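Local atomic coordinates of 401aa long hypothetical glucose-1-phosphate thymidylyltransferase (PDB entry 2GGO), a protein that catalyses nucleotidyl transfer to sugar 1-phosphates, including glucose 1-phosphate, and probably also acts as an acetyltransferase in making UDP-N-acetylglucosamine and UDP-N-acetylgalactosamine. Residues L14-H19 and G374-A379. Residues are numbered along the deposited sequence; the frame is centred on the assembly and turned at random.
Sequences LEPITH and GVKIGA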
loop_
_atom_site.group_PDB
_atom_site.type_symbol
_atom_site.label_atom_id
_atom_site.label_comp_id
_atom_site.label_asym_id
_atom_site.label_seq_id
_atom_site.Cartn_x
_atom_site.Cartn_y
_atom_site.Cartn_z
ATOM N N LEU A 14 2.994 -2.595 7.842
ATOM C CA LEU A 14 2.843 -1.246 7.236
ATOM C C LEU A 14 2.817 -0.113 8.292
ATOM O O LEU A 14 2.541 1.018 8.007
ATOM C CB LEU A 14 1.620 -1.207 6.341
ATOM C CG LEU A 14 1.794 -0.689 4.913
ATOM C CD1 LEU A 14 3.064 -1.185 4.263
ATOM C CD2 LEU A 14 0.562 -1.013 4.000
ATOM N N GLU A 15 3.071 -0.448 9.541
ATOM C CA GLU A 15 3.297 0.598 10.539
ATOM C C GLU A 15 4.428 1.563 10.137
ATOM O O GLU A 15 5.366 1.189 9.461
ATOM C CB GLU A 15 3.608 -0.044 11.850
ATOM C CG GLU A 15 2.373 -0.809 12.292
ATOM C CD GLU A 15 2.588 -1.537 13.589
ATOM O OE1 GLU A 15 3.652 -1.356 14.196
ATOM O OE2 GLU A 15 1.678 -2.281 14.007
ATOM N N PRO A 16 4.343 2.825 10.555
ATOM C CA PRO A 16 3.336 3.459 11.329
ATOM C C PRO A 16 2.129 3.935 10.547
ATOM O O PRO A 16 1.243 4.503 11.138
ATOM C CB PRO A 16 4.091 4.677 11.918
ATOM C CG PRO A 16 5.073 5.018 10.896
ATOM C CD PRO A 16 5.438 3.751 10.203
ATOM N N ILE A 17 2.094 3.765 9.228
ATOM C CA ILE A 17 0.941 4.245 8.472
ATOM C C ILE A 17 -0.348 3.601 9.000
ATOM O O ILE A 17 -1.397 4.261 9.020
ATOM C CB ILE A 17 1.067 3.981 6.966
ATOM C CG1 ILE A 17 2.139 4.856 6.308
ATOM C CG2 ILE A 17 -0.335 4.191 6.272
ATOM C CD1 ILE A 17 3.450 5.066 7.141
ATOM N N THR A 18 -0.255 2.342 9.456
ATOM C CA THR A 18 -1.444 1.593 9.923
ATOM C C THR A 18 -1.816 1.828 11.384
ATOM O O THR A 18 -2.744 1.201 11.909
ATOM C CB THR A 18 -1.321 0.058 9.691
ATOM O OG1 THR A 18 -0.066 -0.385 10.203
ATOM C CG2 THR A 18 -1.401 -0.249 8.235
ATOM N N HIS A 19 -1.127 2.744 12.055
ATOM C CA HIS A 19 -1.535 3.100 13.371
ATOM C C HIS A 19 -2.857 3.825 13.375
ATOM O O HIS A 19 -3.556 3.823 14.385
ATOM C CB HIS A 19 -0.483 4.014 13.990
ATOM C CG HIS A 19 0.746 3.308 14.415
ATOM N ND1 HIS A 19 1.885 3.989 14.776
ATOM C CD2 HIS A 19 1.019 1.993 14.594
ATOM C CE1 HIS A 19 2.802 3.122 15.176
ATOM N NE2 HIS A 19 2.313 1.908 15.047
ATOM N N GLY A 374 15.546 5.553 7.329
ATOM C CA GLY A 374 14.738 4.382 7.622
ATOM C C GLY A 374 14.056 4.313 8.980
ATOM O O GLY A 374 13.596 3.242 9.384
ATOM N N VAL A 375 13.956 5.459 9.675
ATOM C CA VAL A 375 13.372 5.480 11.019
ATOM C C VAL A 375 11.875 5.524 10.878
ATOM O O VAL A 375 11.339 6.147 9.933
ATOM C CB VAL A 375 13.994 6.679 11.864
ATOM C CG1 VAL A 375 13.050 7.244 12.845
ATOM C CG2 VAL A 375 15.262 6.222 12.554
ATOM N N LYS A 376 11.166 4.849 11.801
ATOM C CA LYS A 376 9.705 4.944 11.838
ATOM C C LYS A 376 9.289 5.736 13.017
ATOM O O LYS A 376 9.837 5.558 14.098
ATOM C CB LYS A 376 9.021 3.576 11.862
ATOM C CG LYS A 376 9.544 2.708 10.716
ATOM C CD LYS A 376 9.004 1.297 10.679
ATOM C CE LYS A 376 8.687 0.812 12.055
ATOM N NZ LYS A 376 7.941 -0.457 11.883
ATOM N N ILE A 377 8.419 6.715 12.793
ATOM C CA ILE A 377 7.811 7.400 13.909
ATOM C C ILE A 377 6.323 7.101 13.966
ATOM O O ILE A 377 5.540 7.431 13.016
ATOM C CB ILE A 377 8.086 8.950 13.793
ATOM C CG1 ILE A 377 9.621 9.118 13.606
ATOM C CG2 ILE A 377 7.482 9.665 14.981
ATOM C CD1 ILE A 377 10.215 10.498 13.880
ATOM N N GLY A 378 5.928 6.537 15.092
ATOM C CA GLY A 378 4.520 6.204 15.436
ATOM C C GLY A 378 3.559 7.357 15.388
ATOM O O GLY A 378 3.941 8.474 15.613
ATOM N N ALA A 379 2.307 7.092 15.049
ATOM C CA ALA A 379 1.272 8.115 15.016
ATOM C C ALA A 379 1.224 8.819 16.362
ATOM O O ALA A 379 1.525 8.211 17.351
ATOM C CB ALA A 379 -0.076 7.441 14.741
HETATM O O HOH W 1 6.906 -1.353 9.467
HETATM O O HOH W 2 5.997 -0.261 14.035
#
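P16 and G378 bring the two backbones to 5.1 Å between their CA atoms, where a loop with a cis peptide bond before P16 meets the end of strand 376-377. How a loop of one domain can dock on a strand end of another is illustrated here by one direct hydrogen bond, close packing of P16, H19 and A379, and two bridging waters. The bond runs from A379 N to H19 ND1 (3.1 Å) and is nearly straight at 163°, with the donor lying in the imidazole plane. ND1 is thus the acceptor, and the proton of the ring would then probably be on NE2. CG of H19 stands anti to its carbonyl carbon (chi1 -75°), which carries the ring toward the strand end, and chi2 (169°) turns its ND1 edge to A379 N while P16 CA sits over one ring face; H19 CE1 also touches G378 CA, at 3.5 Å, and H19 CB meets the A379 methyl. Beside it, P16 lays its CG 3.2 Å from I377 O, and its CD meets K376 CB. The lysine chain, bent at chi3, brings its amine near E15 without forming a salt bridge: K376 NZ and E15 OE1 stay 5.0 Å apart. One water links NZ to E15 O and a second links NZ to E15 OE1, while N342 O accepts a further hydrogen bond from the amine. The contact thus joins the loop between strands 2-6 and 27-28 of the nucleotidyltransferase domain to the left-handed beta-helix of hexapeptide repeats, where F358 of the neighbouring parallel strand 358-359 touches both P16 and K376, and Y395 meets the H19 ring edge-to-face.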